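Local coordinates for protein ketol-acid reductoisomerase (NAD(+)) (PDB 4XDY) that rearranges and reduces (S)-2-acetolactate to (R)-2,3-dihydroxy-isovalerate with magnesium and NADH, in the biosynthesis of branched-chain amino acids, at residues N33-K36 with N41-I44; V81-P86 with A92-Q97; I130-K135 with L170-A175; R142-Y145 with G150-G153; V155-K158 with E164-E167. One frame throughout, in Å; residues are numbered along the deposited sequence.

Contact 1 (N33-K36 with N41-I44); sequences NCLK and NVVI
Val42 places CG1 opposite its backbone N (chi1 178°), and this rotation leaves CG2 beside the N, on the side that faces helix 26-37. Leu35 answers from the helix with chi1 at -75°: its CG lies opposite the carbonyl carbon, and the leucine branch leads off past the valine, presenting the methylene CB. The contact is therefore made at the root of the leucine, where Val42 CG2 comes within 3.7 Å of Leu35 CB. The same methyl also lies near the backbone of the following residue, Lys36 N being 4.1 Å from Val42 CG2. By contrast, Val42 CG1 is turned off the helix, 5.6 Å from Leu35 CB, and the valine side chain also packs on Val21 of the neighbouring strand 18-22.

Lys36 contributes backbone at this point. Its side chain leads away from the strand to a cation-pi contact with Phe66. Leu35 extends in another direction, toward Met176.

These residues belong to the first beta-alpha-beta unit of the Rossmann domain, in which helix 26-37 crosses over from strand 18-22 to strand 41-50. The strand is held in the sheet by its own backbone bonds, Val43 pairing with Ile19 and Val21, and Ile44 with Glu67 and Leu69. Across the helix-strand interface there is no hydrogen bond or ion pair. Its chemistry is that of one methyl group pressed on a methylene and the adjoining backbone, which implies a small, buried hydrophobic contact without a directional bond to fix its angle.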
# COMPACT_ATOMS: atom_id res chain seq x y z
N ASN A 33 9.88 -11.73 -20.09
CA ASN A 33 8.92 -12.78 -20.01
C ASN A 33 7.56 -12.38 -20.46
O ASN A 33 6.84 -13.19 -21.03
CB ASN A 33 8.88 -13.34 -18.61
CG ASN A 33 10.05 -14.29 -18.34
OD1 ASN A 33 10.03 -15.43 -18.83
ND2 ASN A 33 11.12 -13.81 -17.69
N CYS A 34 7.16 -11.11 -20.26
CA CYS A 34 5.87 -10.68 -20.78
C CYS A 34 5.91 -10.64 -22.33
O CYS A 34 4.93 -11.03 -22.98
CB CYS A 34 5.44 -9.31 -20.18
SG CYS A 34 5.16 -9.42 -18.39
N LEU A 35 7.01 -10.14 -22.87
CA LEU A 35 7.20 -10.06 -24.29
C LEU A 35 7.21 -11.49 -24.91
O LEU A 35 6.50 -11.76 -25.89
CB LEU A 35 8.47 -9.36 -24.66
CG LEU A 35 8.46 -7.81 -24.50
CD1 LEU A 35 9.91 -7.28 -24.56
CD2 LEU A 35 7.63 -7.12 -25.56
N LYS A 36 7.98 -12.36 -24.29
CA LYS A 36 8.04 -13.77 -24.79
C LYS A 36 6.66 -14.47 -24.72
O LYS A 36 6.21 -15.08 -25.69
CB LYS A 36 9.14 -14.53 -24.09
CG LYS A 36 9.17 -16.00 -24.61
CD LYS A 36 10.39 -16.80 -24.20
CE LYS A 36 10.40 -17.27 -22.75
NZ LYS A 36 9.40 -18.30 -22.30
N ASN A 41 9.77 -12.18 -30.25
CA ASN A 41 11.08 -12.79 -30.26
C ASN A 41 12.04 -11.96 -29.38
O ASN A 41 12.32 -10.80 -29.68
CB ASN A 41 11.66 -12.88 -31.70
CG ASN A 41 12.93 -13.77 -31.78
OD1 ASN A 41 13.94 -13.42 -32.42
ND2 ASN A 41 12.86 -14.94 -31.16
N VAL A 42 12.56 -12.57 -28.30
CA VAL A 42 13.47 -11.86 -27.38
C VAL A 42 14.80 -12.55 -27.24
O VAL A 42 14.84 -13.79 -27.09
CB VAL A 42 12.86 -11.77 -25.95
CG1 VAL A 42 13.84 -11.08 -24.98
CG2 VAL A 42 11.52 -11.07 -26.00
N VAL A 43 15.89 -11.79 -27.20
CA VAL A 43 17.16 -12.34 -26.77
C VAL A 43 17.66 -11.54 -25.59
O VAL A 43 17.29 -10.34 -25.49
CB VAL A 43 18.20 -12.42 -27.90
CG1 VAL A 43 17.58 -13.26 -29.03
CG2 VAL A 43 18.64 -11.07 -28.40
N ILE A 44 18.30 -12.24 -24.66
CA ILE A 44 18.91 -11.58 -23.46
C ILE A 44 20.35 -11.28 -23.70
O ILE A 44 21.15 -12.16 -24.07
CB ILE A 44 18.76 -12.42 -22.19
CG1 ILE A 44 17.30 -12.83 -21.98
CG2 ILE A 44 19.30 -11.66 -20.97
CD1 ILE A 44 16.31 -11.63 -21.90

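Contact 2 (V81-P86 with A92-Q97); sequences VHILLP and AIYENQ. With NAI (1,4-dihydronicotinamide adenine dinucleotide), chain E.
Apolar packing joins Leu85 to Ile93, whose side chains reach toward each other tip to tip. Leu85 CD1 meets both branches of the isoleucine, lying 3.8 Å from Ile93 CG2 and 3.9 Å from Ile93 CD1. A looser apolar contact lies deeper along the strand, where Ile83 CD1 approaches Tyr94 CD1 obliquely at 4.4 Å. No hydrogen bond links the two segments.

Contacts with the dinucleotide form the second group. The same two residues that touch each other also meet NAI: Leu85 with its other methyl, CD2, 3.5 Å from the ribose oxygen O4B, and Ile93 with CD1, which thus touches both the leucine and the adenine, 3.4 Å from C2A on one side of the base near its rim. Pro86 continues this surface, its CD 3.2 Å from NAI O5B. The polar fastening of the cofactor comes from elsewhere, including Glu46, Ser57 and Asn55.

Strand 80-83 runs between strands 18-22 and 107-110 in the Rossmann sheet, and helix 90-98 is the crossover that follows it. Ile83 and Tyr94 both pack on Leu108 of strand 107-110, while Gln90, at the start of the helix, hydrogen-bonds to the carbonyl of Leu85.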
# COMPACT_ATOMS: atom_id res chain seq x y z
N VAL A 81 17.16 -2.52 -29.12
CA VAL A 81 18.18 -2.77 -28.09
C VAL A 81 17.68 -2.06 -26.81
O VAL A 81 17.67 -0.85 -26.77
CB VAL A 81 19.53 -2.24 -28.50
CG1 VAL A 81 20.56 -2.40 -27.37
CG2 VAL A 81 20.06 -3.00 -29.73
N HIS A 82 17.15 -2.86 -25.90
CA HIS A 82 16.34 -2.31 -24.81
C HIS A 82 17.17 -2.42 -23.52
O HIS A 82 17.41 -3.55 -23.04
CB HIS A 82 15.07 -3.10 -24.72
CG HIS A 82 14.10 -2.62 -23.69
ND1 HIS A 82 14.11 -1.34 -23.20
CD2 HIS A 82 13.05 -3.23 -23.10
CE1 HIS A 82 13.12 -1.18 -22.35
NE2 HIS A 82 12.47 -2.31 -22.26
N ILE A 83 17.59 -1.27 -23.03
CA ILE A 83 18.61 -1.16 -21.96
C ILE A 83 17.87 -1.23 -20.62
O ILE A 83 17.22 -0.27 -20.23
CB ILE A 83 19.48 0.06 -22.14
CG1 ILE A 83 20.33 -0.10 -23.43
CG2 ILE A 83 20.47 0.20 -20.97
CD1 ILE A 83 21.11 1.10 -23.82
N LEU A 84 17.97 -2.39 -19.97
CA LEU A 84 17.38 -2.61 -18.63
C LEU A 84 18.48 -3.00 -17.61
O LEU A 84 18.25 -3.77 -16.72
CB LEU A 84 16.22 -3.57 -18.68
CG LEU A 84 14.99 -3.14 -19.48
CD1 LEU A 84 13.92 -4.21 -19.57
CD2 LEU A 84 14.42 -1.83 -18.94
N LEU A 85 19.62 -2.33 -17.77
CA LEU A 85 20.69 -2.36 -16.84
C LEU A 85 20.49 -1.24 -15.79
O LEU A 85 19.84 -0.26 -16.05
CB LEU A 85 22.00 -2.17 -17.59
CG LEU A 85 22.39 -3.29 -18.55
CD1 LEU A 85 23.40 -2.81 -19.57
CD2 LEU A 85 22.94 -4.47 -17.82
N PRO A 86 21.18 -1.32 -14.64
CA PRO A 86 21.12 -0.19 -13.68
C PRO A 86 21.49 1.11 -14.33
O PRO A 86 22.44 1.18 -15.12
CB PRO A 86 22.13 -0.60 -12.57
CG PRO A 86 22.20 -2.10 -12.64
CD PRO A 86 22.07 -2.38 -14.17
N ALA A 92 28.77 3.49 -19.43
CA ALA A 92 30.01 2.77 -19.79
C ALA A 92 29.70 1.53 -20.64
O ALA A 92 30.43 1.28 -21.57
CB ALA A 92 30.81 2.35 -18.55
N ILE A 93 28.65 0.75 -20.30
CA ILE A 93 28.31 -0.43 -21.00
C ILE A 93 27.81 -0.05 -22.42
O ILE A 93 28.17 -0.67 -23.42
CB ILE A 93 27.27 -1.26 -20.22
CG1 ILE A 93 27.95 -1.82 -18.96
CG2 ILE A 93 26.84 -2.40 -21.07
CD1 ILE A 93 27.03 -2.54 -18.05
N TYR A 94 27.08 1.05 -22.51
CA TYR A 94 26.62 1.52 -23.80
C TYR A 94 27.85 1.82 -24.69
O TYR A 94 27.92 1.38 -25.84
CB TYR A 94 25.73 2.79 -23.65
CG TYR A 94 25.54 3.48 -24.93
CD1 TYR A 94 24.57 3.01 -25.86
CD2 TYR A 94 26.31 4.56 -25.27
CE1 TYR A 94 24.44 3.62 -27.10
CE2 TYR A 94 26.14 5.20 -26.51
CZ TYR A 94 25.22 4.68 -27.42
OH TYR A 94 25.11 5.36 -28.66
N GLU A 95 28.77 2.61 -24.17
CA GLU A 95 29.90 3.07 -24.94
C GLU A 95 30.73 1.90 -25.39
O GLU A 95 31.11 1.81 -26.58
CB GLU A 95 30.80 4.04 -24.15
CG GLU A 95 30.20 5.39 -23.98
CD GLU A 95 30.11 6.14 -25.32
OE1 GLU A 95 30.96 5.92 -26.23
OE2 GLU A 95 29.17 6.94 -25.45
N ASN A 96 30.99 0.98 -24.48
CA ASN A 96 31.88 -0.17 -24.79
C ASN A 96 31.28 -1.34 -25.53
O ASN A 96 31.95 -2.00 -26.34
CB ASN A 96 32.50 -0.72 -23.53
CG ASN A 96 33.31 0.34 -22.80
OD1 ASN A 96 33.86 1.23 -23.40
ND2 ASN A 96 33.30 0.28 -21.49
N GLN A 97 30.08 -1.71 -25.21
CA GLN A 97 29.51 -2.98 -25.62
C GLN A 97 28.33 -2.86 -26.60
O GLN A 97 28.02 -3.83 -27.29
CB GLN A 97 29.10 -3.84 -24.47
CG GLN A 97 30.24 -4.11 -23.50
CD GLN A 97 29.80 -4.94 -22.32
OE1 GLN A 97 29.99 -4.51 -21.14
NE2 GLN A 97 29.20 -6.05 -22.57
PA NAI E . 18.87 -4.16 -12.07
O1A NAI E . 19.58 -3.36 -10.97
O2A NAI E . 17.90 -5.20 -11.71
O5B NAI E . 20.05 -4.62 -13.07
C5B NAI E . 19.74 -5.51 -14.18
C4B NAI E . 20.90 -6.55 -14.31
O4B NAI E . 22.04 -5.79 -14.71
C3B NAI E . 21.36 -7.30 -13.03
O3B NAI E . 20.40 -8.34 -12.77
C2B NAI E . 22.75 -7.75 -13.41
O2B NAI E . 22.66 -9.02 -14.06
C1B NAI E . 23.17 -6.65 -14.40
N9A NAI E . 24.22 -5.81 -13.85
C8A NAI E . 24.18 -5.27 -12.56
N7A NAI E . 25.28 -4.56 -12.35
C5A NAI E . 26.04 -4.67 -13.47
C6A NAI E . 27.34 -4.19 -13.88
N6A NAI E . 28.11 -3.44 -13.06
N1A NAI E . 27.80 -4.45 -15.13
C2A NAI E . 27.08 -5.21 -15.98
N3A NAI E . 25.88 -5.70 -15.70
C4A NAI E . 25.32 -5.47 -14.46
O3 NAI E . 18.11 -3.02 -13.05
PN NAI E . 16.53 -2.55 -12.83
O1N NAI E . 16.32 -2.08 -11.40
O2N NAI E . 15.70 -3.64 -13.36
O5D NAI E . 16.63 -1.22 -13.68
C5D NAI E . 16.62 -1.32 -15.15
C4D NAI E . 16.11 0.01 -15.80
O4D NAI E . 14.70 0.00 -15.49
C3D NAI E . 16.64 1.30 -15.21
O3D NAI E . 16.74 2.30 -16.23
C2D NAI E . 15.60 1.73 -14.15
O2D NAI E . 15.58 3.12 -13.81
C1D NAI E . 14.33 1.27 -14.84
N1N NAI E . 13.14 0.99 -14.02
C2N NAI E . 13.25 0.10 -13.02
C3N NAI E . 12.18 -0.22 -12.25
C7N NAI E . 12.30 -1.25 -11.27
O7N NAI E . 13.37 -1.66 -10.71
N7N NAI E . 11.21 -1.95 -11.12
C4N NAI E . 10.91 0.42 -12.55
C5N NAI E . 10.82 1.18 -13.76
C6N NAI E . 11.97 1.46 -14.44

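Contact 3 (I130-K135 with L170-A175); sequences IMVAPK and LAMTKA
Val132, on strand 128-134 of the Rossmann sheet, carries most of the contact between segment 130-135 of that strand and segment 170-175 of helix 165-175. The axes of strand 130-134 and helix 170-175 are 8.7 Å apart, their directions differing by 28°, so strand and helix run nearly alongside each other. From the valine's CB outward, every atom has a partner on the helix. CB itself lies 3.8 Å from Thr173 CG2, and CG1, rotated opposite the carbonyl carbon (chi1 -60°), approaches that same Thr173 methyl at 3.8 Å. CG2 branches the other way and meets the tip of Met172, with Val132 CG2 and Met172 CE 4.0 Å apart. The valine thus divides its surface between two successive helix residues.

The methionine crosses Val132 at about a right angle. Its chain is bent at chi3 (74°), which carries CE round to the valine, while its sulfur makes a looser contact with Ile130 CD1 at 4.4 Å. Trp178 packs beside both Val132 and Thr173, and the interface is buried and apolar.

Thr173 keeps its hydroxyl out of this surface by turning it back along its own helix, so that the methyl faces the strand. Thr173 OG1 donates to Leu170 O at 2.8 Å, tilted 23° from the carbonyl plane, and this oxygen also accepts the helical bond from Lys174 N.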
# COMPACT_ATOMS: atom_id res chain seq x y z
N ILE A 130 13.76 5.56 -28.06
CA ILE A 130 12.46 5.42 -27.49
C ILE A 130 12.53 5.05 -26.01
O ILE A 130 13.55 4.55 -25.54
CB ILE A 130 11.59 4.42 -28.25
CG1 ILE A 130 12.28 3.09 -28.32
CG2 ILE A 130 11.35 4.99 -29.67
CD1 ILE A 130 11.38 2.01 -28.80
N MET A 131 11.40 5.21 -25.33
CA MET A 131 11.27 4.81 -23.94
C MET A 131 9.91 4.24 -23.69
O MET A 131 8.87 4.82 -24.09
CB MET A 131 11.52 6.01 -22.97
CG MET A 131 11.16 5.48 -21.62
SD MET A 131 11.84 6.53 -20.42
CE MET A 131 10.90 7.70 -20.67
N VAL A 132 9.88 3.07 -23.06
CA VAL A 132 8.68 2.47 -22.51
C VAL A 132 8.86 2.30 -20.99
O VAL A 132 9.60 1.40 -20.54
CB VAL A 132 8.29 1.18 -23.23
CG1 VAL A 132 8.06 1.50 -24.74
CG2 VAL A 132 9.40 0.08 -23.16
N ALA A 133 8.27 3.22 -20.24
CA ALA A 133 8.54 3.31 -18.79
C ALA A 133 7.38 2.84 -17.98
O ALA A 133 6.36 3.54 -17.96
CB ALA A 133 8.88 4.73 -18.42
N PRO A 134 7.48 1.65 -17.29
CA PRO A 134 6.34 1.18 -16.53
C PRO A 134 6.33 1.92 -15.20
O PRO A 134 7.38 2.05 -14.60
CB PRO A 134 6.63 -0.34 -16.33
CG PRO A 134 8.13 -0.41 -16.37
CD PRO A 134 8.63 0.74 -17.16
N LYS A 135 5.14 2.29 -14.70
CA LYS A 135 4.96 2.93 -13.41
C LYS A 135 4.70 1.80 -12.40
O LYS A 135 3.57 1.60 -11.87
CB LYS A 135 3.79 3.96 -13.49
CG LYS A 135 3.98 5.05 -14.52
CD LYS A 135 5.14 6.00 -14.24
CE LYS A 135 6.48 5.68 -14.91
NZ LYS A 135 7.67 6.59 -14.58
N LEU A 170 4.97 2.02 -28.76
CA LEU A 170 3.62 1.74 -28.31
C LEU A 170 3.33 0.24 -28.38
O LEU A 170 2.62 -0.34 -27.54
CB LEU A 170 2.56 2.56 -29.08
CG LEU A 170 2.58 4.06 -28.84
CD1 LEU A 170 1.67 4.75 -29.84
CD2 LEU A 170 2.09 4.47 -27.45
N ALA A 171 3.84 -0.38 -29.45
CA ALA A 171 3.57 -1.78 -29.72
C ALA A 171 4.13 -2.60 -28.56
O ALA A 171 3.49 -3.53 -28.09
CB ALA A 171 4.19 -2.20 -31.01
N MET A 172 5.32 -2.22 -28.13
CA MET A 172 5.96 -2.92 -26.98
C MET A 172 5.05 -2.87 -25.75
O MET A 172 4.87 -3.89 -25.06
CB MET A 172 7.35 -2.31 -26.73
CG MET A 172 8.41 -2.73 -27.67
SD MET A 172 9.94 -1.86 -27.42
CE MET A 172 10.51 -2.67 -25.88
N THR A 173 4.41 -1.72 -25.49
CA THR A 173 3.57 -1.59 -24.29
C THR A 173 2.30 -2.38 -24.39
O THR A 173 1.76 -2.91 -23.42
CB THR A 173 3.23 -0.13 -23.92
OG1 THR A 173 2.29 0.42 -24.87
CG2 THR A 173 4.51 0.74 -23.75
N LYS A 174 1.82 -2.52 -25.63
CA LYS A 174 0.62 -3.35 -25.81
C LYS A 174 0.94 -4.85 -25.63
O LYS A 174 0.19 -5.57 -24.98
CB LYS A 174 0.02 -3.11 -27.21
CG LYS A 174 -1.27 -3.97 -27.33
CD LYS A 174 -2.08 -3.79 -28.59
CE LYS A 174 -3.35 -4.66 -28.44
NZ LYS A 174 -4.24 -4.11 -29.46
N ALA A 175 2.03 -5.28 -26.24
CA ALA A 175 2.52 -6.68 -26.10
C ALA A 175 2.80 -7.03 -24.58
O ALA A 175 2.60 -8.17 -24.12
CB ALA A 175 3.74 -6.89 -26.91

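Contact 4 (R142-Y145 with G150-G153); sequences RKAY and GVPG
Ala144 directs its methyl group from helix 138-146 straight at the returning chain and lands on Gly150. The two meet side chain against backbone: Ala144 CB is 3.7 Å from Gly150 N and 3.9 Å from Gly150 C. The methyl therefore lies across the glycine's main chain, which is almost fully extended at this point. The backbones come close here, the CA atoms of Ala144 and Gly150 being 4.9 Å apart.

Val151 stands to the side of this pair and touches with one branch. Chi1 of -65° puts CG1 opposite the carbonyl carbon, and from there Val151 CG1 reaches Ala144 CB at 4.0 Å. The other methyl is turned off the helix, with Val151 CG2 5.8 Å from Ala144 CB. Beyond the contact, Val151 packs on Ala136 and Trp178, and also on Leu238 of the second subunit.

Neighbouring side chains of the helix lead off elsewhere. Arg142 forms a salt bridge with Asp37, and the ring of Tyr145 stacks with His177, its hydroxyl hydrogen-bonded to Ser38. No hydrogen bond crosses between 142-145 and 150-153.

A small-residue contact of this kind, methyl on glycine backbone, closes the return from helix 138-146 into strand 153-157 of the Rossmann domain. It lies near the catalytic cleft, the side chain of Val151 being about 9 Å from both NAI and the bound inhibitor HIO.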
# COMPACT_ATOMS: atom_id res chain seq x y z
N ARG A 142 5.09 -8.10 -13.56
CA ARG A 142 4.94 -9.43 -14.05
C ARG A 142 3.68 -10.14 -13.54
O ARG A 142 2.94 -10.70 -14.31
CB ARG A 142 6.20 -10.25 -13.71
CG ARG A 142 6.04 -11.74 -14.10
CD ARG A 142 5.93 -11.85 -15.62
NE ARG A 142 6.10 -13.27 -16.03
CZ ARG A 142 5.63 -13.78 -17.17
NH1 ARG A 142 4.90 -13.05 -17.99
NH2 ARG A 142 5.83 -15.08 -17.44
N LYS A 143 3.37 -9.95 -12.26
CA LYS A 143 2.18 -10.44 -11.66
C LYS A 143 0.95 -9.91 -12.29
O LYS A 143 -0.02 -10.68 -12.56
CB LYS A 143 2.14 -10.13 -10.17
CG LYS A 143 2.99 -11.05 -9.31
CD LYS A 143 2.79 -10.70 -7.83
CE LYS A 143 1.41 -11.16 -7.35
NZ LYS A 143 0.29 -10.22 -7.58
N ALA A 144 0.93 -8.58 -12.52
CA ALA A 144 -0.23 -7.99 -13.19
C ALA A 144 -0.47 -8.65 -14.56
O ALA A 144 -1.65 -8.93 -14.94
CB ALA A 144 -0.06 -6.45 -13.35
N TYR A 145 0.61 -8.88 -15.31
CA TYR A 145 0.48 -9.46 -16.63
C TYR A 145 -0.10 -10.90 -16.52
O TYR A 145 -1.06 -11.25 -17.21
CB TYR A 145 1.85 -9.50 -17.30
CG TYR A 145 1.89 -10.16 -18.64
CD1 TYR A 145 1.88 -11.55 -18.75
CD2 TYR A 145 1.89 -9.44 -19.79
CE1 TYR A 145 1.88 -12.19 -20.00
CE2 TYR A 145 1.90 -10.05 -21.04
CZ TYR A 145 1.92 -11.45 -21.12
OH TYR A 145 1.96 -12.06 -22.38
N GLY A 150 -2.32 -5.40 -16.15
CA GLY A 150 -1.17 -4.71 -16.71
C GLY A 150 -0.86 -3.53 -15.78
O GLY A 150 -1.65 -3.25 -14.90
N VAL A 151 0.30 -2.89 -15.97
CA VAL A 151 0.68 -1.70 -15.15
C VAL A 151 0.63 -0.51 -16.06
O VAL A 151 0.93 -0.65 -17.28
CB VAL A 151 2.05 -1.86 -14.44
CG1 VAL A 151 1.91 -3.00 -13.45
CG2 VAL A 151 3.11 -2.08 -15.48
N PRO A 152 0.40 0.67 -15.48
CA PRO A 152 0.45 1.89 -16.30
C PRO A 152 1.85 2.16 -16.86
O PRO A 152 2.85 1.74 -16.31
CB PRO A 152 0.03 3.03 -15.34
CG PRO A 152 -0.69 2.35 -14.22
CD PRO A 152 0.02 1.00 -14.08
N GLY A 153 1.89 2.82 -18.01
CA GLY A 153 3.16 3.21 -18.64
C GLY A 153 3.23 4.55 -19.32
O GLY A 153 2.20 5.15 -19.66

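Contact 5 (V155-K158 with E164-E167); sequences VAVK and EARE
Arg166 offers a flat group to Val157 in its backbone: the peptide joining Ala165 to Arg166 turns one face to the valine. Val157 CG2 stands over that face, above the nitrogen, at 4.0 Å from Arg166 N. The guanidinium of Arg166 is flat too, but neither its faces nor its edges take part, since its nearest atom to the valine methyl, Arg166 NE, is 6.4 Å from Val157 CG2. An extended chain from CG to NE carries it off to Glu185 of strand 183-185, with which NE forms a salt bridge.

The setting is a beta-alpha-beta unit late in the Rossmann domain, strand 153-157, helix 165-175 and strand 183-185, and the contact lies where the first turn of the helix begins to cover the strand. Glu164 occupies the N-cap position. The amide of Ala165 is bonded to the side chain of Asn160 in the connecting loop, which ties the helix start to the turn before it.

Val157 straddles this first turn with its two methyls. CG1, opposite the backbone N (chi1 -180°), meets the methyl of Ala165, with Val157 CG1 3.7 Å from Ala165 CB. Both residues also pack on Ile130 of the adjacent strand. CG2 falls beside the valine's backbone N and faces the next helix residue. The patch is partly buried and apolar, without a hydrogen bond between the segments. At its outer edge Val157 CG2 touches the root of the arginine, 3.8 Å from Arg166 CA and 4.0 Å from Arg166 CB.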
# COMPACT_ATOMS: atom_id res chain seq x y z
N VAL A 155 5.24 6.54 -22.52
CA VAL A 155 5.95 6.28 -23.75
C VAL A 155 6.46 7.57 -24.35
O VAL A 155 5.71 8.52 -24.53
CB VAL A 155 5.06 5.51 -24.74
CG1 VAL A 155 5.73 5.41 -26.11
CG2 VAL A 155 4.72 4.16 -24.22
N ALA A 156 7.76 7.64 -24.61
CA ALA A 156 8.40 8.78 -25.17
C ALA A 156 9.26 8.41 -26.41
O ALA A 156 9.75 7.30 -26.51
CB ALA A 156 9.27 9.49 -24.19
N VAL A 157 9.44 9.40 -27.28
CA VAL A 157 10.29 9.28 -28.46
C VAL A 157 11.20 10.45 -28.55
O VAL A 157 10.77 11.61 -28.62
CB VAL A 157 9.44 9.16 -29.78
CG1 VAL A 157 10.40 9.03 -30.95
CG2 VAL A 157 8.51 8.00 -29.70
N LYS A 158 12.49 10.19 -28.56
CA LYS A 158 13.47 11.26 -28.58
C LYS A 158 13.98 11.44 -30.04
O LYS A 158 14.29 12.54 -30.41
CB LYS A 158 14.67 10.86 -27.75
CG LYS A 158 15.87 11.84 -27.76
CD LYS A 158 15.41 13.08 -27.02
CE LYS A 158 16.44 14.12 -26.68
NZ LYS A 158 15.64 15.01 -25.77
N GLU A 164 9.28 4.92 -37.60
CA GLU A 164 8.48 3.94 -36.92
C GLU A 164 8.78 3.89 -35.37
O GLU A 164 8.26 2.99 -34.70
CB GLU A 164 8.83 2.58 -37.45
CG GLU A 164 8.43 2.42 -38.94
CD GLU A 164 8.70 1.02 -39.49
OE1 GLU A 164 9.63 0.35 -39.07
OE2 GLU A 164 7.93 0.58 -40.38
N ALA A 165 9.50 4.88 -34.86
CA ALA A 165 9.91 4.84 -33.43
C ALA A 165 8.71 4.76 -32.51
O ALA A 165 8.63 3.87 -31.62
CB ALA A 165 10.71 6.05 -33.13
N ARG A 166 7.73 5.61 -32.75
CA ARG A 166 6.54 5.64 -31.90
C ARG A 166 5.76 4.35 -31.99
O ARG A 166 5.22 3.83 -31.02
CB ARG A 166 5.66 6.88 -32.23
CG ARG A 166 4.28 6.89 -31.54
CD ARG A 166 3.54 8.27 -31.83
NE ARG A 166 2.25 8.41 -31.16
CZ ARG A 166 1.10 7.90 -31.57
NH1 ARG A 166 1.00 7.27 -32.73
NH2 ARG A 166 0.02 8.08 -30.79
N GLU A 167 5.57 3.87 -33.21
CA GLU A 167 4.82 2.68 -33.42
C GLU A 167 5.42 1.46 -32.67
O GLU A 167 4.71 0.68 -32.06
CB GLU A 167 4.77 2.34 -34.95
CG GLU A 167 3.77 1.25 -35.19
CD GLU A 167 3.63 0.90 -36.70
OE1 GLU A 167 4.38 1.47 -37.51
OE2 GLU A 167 2.85 -0.04 -36.93

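In the fold
All five contacts belong to the Rossmann domain. Contacts 3 and 5 share helix 165-175 and neighbouring strands, their centres about 9 Å apart, and are joined by a probable hydrogen bond from Met131 N to Ala156 O (2.9 Å). Contact 4 meets contact 3 where Lys135 N probably bonds to Pro152 O (2.8 Å); the side chain of Lys135 hydrogen-bonds to Asp195, a magnesium ligand. Contact 1 packs on contact 3 through Leu35 CD2 and Ala175 CB (4.1 Å), and meets contact 4 where Arg142 packs on Asn33 and Cys34, and where Tyr145 OH and Cys34 O are probably hydrogen-bonded (3.2 Å). Contact 2 touches the dinucleotide directly and reaches contact 3 through His82 CD2 and Met172 CE (3.8 Å); contact 5 is remote from the annotated sites.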